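Local coordinates for protein MmoQ Response regulator (Methylococcus capsulatus, PDB 3LJX) that probably serves as a response regulator that makes cyclic di-GMP from GTP, the piece here carrying its all-helical HDOD domain, at residues A[12-25]-A[42-55]. Numbering follows the deposited sequence. Where two conformers were deposited one is given.
Sequences CDSLPTASRTAAAI and LIQTDPALTGRILR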
loop_
_atom_site.group_PDB
_atom_site.type_symbol
_atom_site.label_atom_id
_atom_site.label_comp_id
_atom_site.label_asym_id
_atom_site.label_seq_id
_atom_site.Cartn_x
_atom_site.Cartn_y
_atom_site.Cartn_z
ATOM N N CYS A 12 0.832 8.916 9.830
ATOM C CA CYS A 12 1.341 9.099 8.483
ATOM C C CYS A 12 2.791 9.576 8.509
ATOM O O CYS A 12 3.680 8.872 8.033
ATOM C CB CYS A 12 0.435 10.029 7.663
ATOM S SG CYS A 12 0.857 10.078 5.903
ATOM N N ASP A 13 3.032 10.742 9.099
ATOM C CA ASP A 13 4.380 11.292 9.134
ATOM C C ASP A 13 5.362 10.341 9.806
ATOM O O ASP A 13 6.528 10.302 9.446
ATOM C CB ASP A 13 4.396 12.658 9.823
ATOM C CG ASP A 13 3.603 13.715 9.054
ATOM O OD1 ASP A 13 3.329 13.521 7.847
ATOM O OD2 ASP A 13 3.254 14.751 9.662
ATOM N N SER A 14 4.881 9.554 10.762
ATOM C CA SER A 14 5.759 8.732 11.589
ATOM C C SER A 14 6.034 7.343 11.010
ATOM O O SER A 14 6.812 6.575 11.583
ATOM C CB SER A 14 5.164 8.564 12.990
ATOM O OG SER A 14 4.066 7.647 12.965
ATOM N N LEU A 15 5.389 6.990 9.905
ATOM C CA LEU A 15 5.626 5.651 9.353
ATOM C C LEU A 15 7.062 5.552 8.805
ATOM O O LEU A 15 7.529 6.448 8.095
ATOM C CB LEU A 15 4.595 5.303 8.276
ATOM C CG LEU A 15 3.103 5.362 8.672
ATOM C CD1 LEU A 15 2.219 5.218 7.437
ATOM C CD2 LEU A 15 2.732 4.301 9.714
ATOM N N PRO A 16 7.773 4.465 9.140
ATOM C CA PRO A 16 9.172 4.366 8.719
ATOM C C PRO A 16 9.329 4.028 7.242
ATOM O O PRO A 16 8.380 3.591 6.567
ATOM C CB PRO A 16 9.704 3.217 9.575
ATOM C CG PRO A 16 8.489 2.342 9.771
ATOM C CD PRO A 16 7.345 3.287 9.922
ATOM N N THR A 17 10.545 4.250 6.755
ATOM C CA THR A 17 10.971 3.841 5.427
ATOM C C THR A 17 12.205 2.955 5.612
ATOM O O THR A 17 12.949 3.141 6.574
ATOM C CB THR A 17 11.353 5.068 4.605
ATOM O OG1 THR A 17 10.196 5.886 4.403
ATOM C CG2 THR A 17 11.949 4.661 3.247
ATOM N N ALA A 18 12.424 1.990 4.718
ATOM C CA ALA A 18 13.632 1.155 4.789
ATOM C C ALA A 18 14.912 1.998 4.667
ATOM O O ALA A 18 14.977 2.941 3.873
ATOM C CB ALA A 18 13.608 0.051 3.715
ATOM N N SER A 19 15.924 1.658 5.460
ATOM C CA SER A 19 17.197 2.387 5.443
ATOM C C SER A 19 17.793 2.502 4.050
ATOM O O SER A 19 18.169 3.591 3.624
ATOM C CB SER A 19 18.211 1.737 6.384
ATOM O OG SER A 19 17.832 1.954 7.730
ATOM N N ARG A 20 17.869 1.382 3.338
ATOM C CA ARG A 20 18.455 1.368 1.998
ATOM C C ARG A 20 17.649 2.215 1.009
ATOM O O ARG A 20 18.203 2.942 0.185
ATOM C CB ARG A 20 18.563 -0.067 1.477
ATOM C CG ARG A 20 19.119 -0.159 0.061
ATOM C CD ARG A 20 19.008 -1.572 -0.501
ATOM N NE ARG A 20 17.617 -2.008 -0.621
ATOM C CZ ARG A 20 17.240 -3.184 -1.116
ATOM N NH1 ARG A 20 18.150 -4.053 -1.541
ATOM N NH2 ARG A 20 15.950 -3.494 -1.188
ATOM N N THR A 21 16.332 2.098 1.085
ATOM C CA THR A 21 15.440 2.865 0.229
ATOM C C THR A 21 15.517 4.372 0.553
ATOM O O THR A 21 15.599 5.215 -0.350
ATOM C CB THR A 21 13.999 2.353 0.391
ATOM O OG1 THR A 21 13.949 0.973 0.002
ATOM C CG2 THR A 21 13.040 3.161 -0.459
ATOM N N ALA A 22 15.502 4.709 1.838
ATOM C CA ALA A 22 15.649 6.101 2.234
ATOM C C ALA A 22 16.973 6.650 1.699
ATOM O O ALA A 22 16.998 7.709 1.066
ATOM C CB ALA A 22 15.559 6.258 3.754
ATOM N N ALA A 23 18.067 5.925 1.925
ATOM C CA ALA A 23 19.378 6.385 1.450
ATOM C C ALA A 23 19.322 6.728 -0.027
ATOM O O ALA A 23 19.797 7.785 -0.446
ATOM C CB ALA A 23 20.456 5.340 1.707
ATOM N N ALA A 24 18.725 5.839 -0.815
ATOM C CA ALA A 24 18.638 6.050 -2.258
ATOM C C ALA A 24 17.699 7.201 -2.639
ATOM O O ALA A 24 17.935 7.909 -3.621
ATOM C CB ALA A 24 18.226 4.772 -2.961
ATOM N N ILE A 25 16.621 7.372 -1.882
ATOM C CA ILE A 25 15.701 8.462 -2.162
ATOM C C ILE A 25 16.408 9.786 -1.879
ATOM O O ILE A 25 16.368 10.708 -2.705
ATOM C CB ILE A 25 14.385 8.342 -1.349
ATOM C CG1 ILE A 25 13.490 7.243 -1.935
ATOM C CG2 ILE A 25 13.633 9.661 -1.360
ATOM C CD1 ILE A 25 12.346 6.830 -1.023
ATOM N N LEU A 42 11.290 6.025 -7.870
ATOM C CA LEU A 42 12.009 5.615 -6.685
ATOM C C LEU A 42 11.144 5.780 -5.432
ATOM O O LEU A 42 11.100 4.894 -4.572
ATOM C CB LEU A 42 13.306 6.408 -6.578
ATOM C CG LEU A 42 14.229 5.972 -5.454
ATOM C CD1 LEU A 42 14.300 4.458 -5.399
ATOM C CD2 LEU A 42 15.613 6.581 -5.650
ATOM N N ILE A 43 10.443 6.906 -5.334
ATOM C CA ILE A 43 9.654 7.207 -4.139
ATOM C C ILE A 43 8.510 6.206 -4.003
ATOM O O ILE A 43 8.134 5.817 -2.894
ATOM C CB ILE A 43 9.071 8.630 -4.191
ATOM C CG1 ILE A 43 10.156 9.665 -3.877
ATOM C CG2 ILE A 43 7.915 8.787 -3.211
ATOM C CD1 ILE A 43 9.710 11.103 -4.064
ATOM N N GLN A 44 7.957 5.780 -5.136
ATOM C CA GLN A 44 6.787 4.925 -5.063
ATOM C C GLN A 44 7.155 3.479 -4.724
ATOM O O GLN A 44 6.294 2.609 -4.740
ATOM C CB GLN A 44 5.947 5.005 -6.334
ATOM C CG GLN A 44 6.578 4.310 -7.513
ATOM C CD GLN A 44 5.658 4.305 -8.710
ATOM O OE1 GLN A 44 4.651 5.018 -8.728
ATOM N NE2 GLN A 44 5.990 3.493 -9.719
ATOM N N THR A 45 8.424 3.221 -4.409
ATOM C CA THR A 45 8.786 1.928 -3.830
ATOM C C THR A 45 8.590 1.955 -2.307
ATOM O O THR A 45 8.707 0.920 -1.639
ATOM C CB THR A 45 10.243 1.508 -4.122
ATOM O OG1 THR A 45 11.150 2.470 -3.560
ATOM C CG2 THR A 45 10.485 1.374 -5.615
ATOM N N ASP A 46 8.296 3.136 -1.762
ATOM C CA ASP A 46 8.139 3.272 -0.312
ATOM C C ASP A 46 6.715 3.659 0.104
ATOM O O ASP A 46 6.247 4.762 -0.195
ATOM C CB ASP A 46 9.135 4.282 0.257
ATOM C CG ASP A 46 8.982 4.451 1.755
ATOM O OD1 ASP A 46 9.156 3.448 2.486
ATOM O OD2 ASP A 46 8.681 5.579 2.204
ATOM N N PRO A 47 6.024 2.743 0.798
ATOM C CA PRO A 47 4.654 2.998 1.262
ATOM C C PRO A 47 4.556 4.245 2.154
ATOM O O PRO A 47 3.652 5.056 1.926
ATOM C CB PRO A 47 4.305 1.733 2.052
ATOM C CG PRO A 47 5.194 0.655 1.470
ATOM C CD PRO A 47 6.466 1.359 1.060
ATOM N N ALA A 48 5.455 4.416 3.128
ATOM C CA ALA A 48 5.374 5.583 4.021
ATOM C C ALA A 48 5.415 6.912 3.252
ATOM O O ALA A 48 4.483 7.723 3.343
ATOM C CB ALA A 48 6.479 5.552 5.096
ATOM N N LEU A 49 6.488 7.138 2.495
ATOM C CA LEU A 49 6.666 8.428 1.824
ATOM C C LEU A 49 5.593 8.653 0.765
ATOM O O LEU A 49 5.139 9.780 0.555
ATOM C CB LEU A 49 8.067 8.556 1.213
ATOM C CG LEU A 49 8.402 9.933 0.623
ATOM C CD1 LEU A 49 8.150 11.089 1.622
ATOM C CD2 LEU A 49 9.827 9.942 0.143
ATOM N N THR A 50 5.174 7.569 0.113
ATOM C CA THR A 50 4.103 7.645 -0.881
ATOM C C THR A 50 2.771 8.110 -0.287
ATOM O O THR A 50 2.090 8.976 -0.849
ATOM C CB THR A 50 3.911 6.309 -1.573
ATOM O OG1 THR A 50 5.081 6.026 -2.356
ATOM C CG2 THR A 50 2.703 6.375 -2.461
ATOM N N GLY A 51 2.407 7.531 0.853
ATOM C CA GLY A 51 1.245 7.987 1.599
ATOM C C GLY A 51 1.287 9.468 1.969
ATOM O O GLY A 51 0.318 10.190 1.714
ATOM N N ARG A 52 2.393 9.923 2.571
ATOM C CA ARG A 52 2.544 11.322 2.991
ATOM C C ARG A 52 2.325 12.253 1.816
ATOM O O ARG A 52 1.635 13.258 1.927
ATOM C CB ARG A 52 3.950 11.595 3.544
ATOM C CG ARG A 52 4.176 11.253 5.006
ATOM C CD ARG A 52 5.540 11.799 5.497
ATOM N NE ARG A 52 5.496 13.233 5.801
ATOM C CZ ARG A 52 6.501 13.919 6.344
ATOM N NH1 ARG A 52 7.644 13.309 6.642
ATOM N NH2 ARG A 52 6.366 15.215 6.589
ATOM N N ILE A 53 2.939 11.907 0.687
ATOM C CA ILE A 53 2.827 12.718 -0.519
ATOM C C ILE A 53 1.388 12.780 -1.035
ATOM O O ILE A 53 0.886 13.855 -1.335
ATOM C CB ILE A 53 3.805 12.235 -1.615
ATOM C CG1 ILE A 53 5.237 12.570 -1.185
ATOM C CG2 ILE A 53 3.479 12.898 -2.963
ATOM C CD1 ILE A 53 6.300 11.797 -1.916
ATOM N N LEU A 54 0.718 11.636 -1.113
ATOM C CA LEU A 54 -0.671 11.615 -1.567
ATOM C C LEU A 54 -1.529 12.447 -0.632
ATOM O O LEU A 54 -2.409 13.190 -1.057
ATOM C CB LEU A 54 -1.213 10.184 -1.601
ATOM C CG LEU A 54 -0.636 9.267 -2.673
ATOM C CD1 LEU A 54 -1.323 7.907 -2.619
ATOM C CD2 LEU A 54 -0.750 9.904 -4.065
ATOM N N ARG A 55 -1.260 12.314 0.652
ATOM C CA ARG A 55 -2.058 12.993 1.650
ATOM C C ARG A 55 -1.885 14.511 1.553
ATOM O O ARG A 55 -2.847 15.288 1.688
ATOM C CB ARG A 55 -1.636 12.507 3.022
ATOM C CG ARG A 55 -2.250 13.273 4.156
ATOM C CD ARG A 55 -1.969 12.558 5.450
ATOM N NE ARG A 55 -2.132 13.449 6.581
ATOM C CZ ARG A 55 -1.122 14.011 7.232
ATOM N NH1 ARG A 55 0.133 13.757 6.868
ATOM N NH2 ARG A 55 -1.374 14.818 8.253
HETATM O O HOH W 1 3.177 15.919 6.557
HETATM O O HOH W 2 7.461 2.537 4.127
HETATM O O HOH W 3 10.889 1.463 2.565
#
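Thr17 and Asp46 form the polar centre of this contact, where the loop leading into helix 19-29 passes the start of helix 47-58 in the HDOD domain. Asp46 suits the N-cap: with CG anti to the backbone N (chi1 179°), OD2 accepts from Leu49 N at 2.7 Å, while Thr17 OG1 donates to the same OD2, also at 2.7 Å, from the opposite face of the carboxylate. The second oxygen, OD1, accepts hydrogen bonds from two waters, one also bound to Pro16 O and Ala48 N, the other to Ala18 N. With an alanine in place of Asp46, Leu49 N and the Thr17 hydroxyl would probably be left without their shared acceptor, freeing the loop to shift from the helix start.

Packing is tight around this polar centre. Ala48 is small enough for the loop to lie against it, its CB 3.1 Å from Pro16 O and 3.7 Å from Leu15 CB. Farther along, branched Ile25 spreads its two arms: the CG2 methyl meets Leu49 CD2 tip to tip at 4.1 Å, and the CG1 methylene rests on Leu42 CG. Cys12 SG, compact and only weakly polar, lies against Arg52 CA and CG.

The solvent side is looser. In one of the two conformers of Arg52, exposed Asp13 sits over one face of the guanidinium with its carboxylate tilted 51° from that plane; OD1 pairs with Arg52 NE at 3.0 Å, and a water bridges it to Arg52 NH2. The same OD1 pairs only weakly with Arg55 NH1. Buried, multiply gripped Asp46 thus ties loop to helix with precise geometry, whereas the outer carboxylate is held chiefly by charge and probably tolerates more movement.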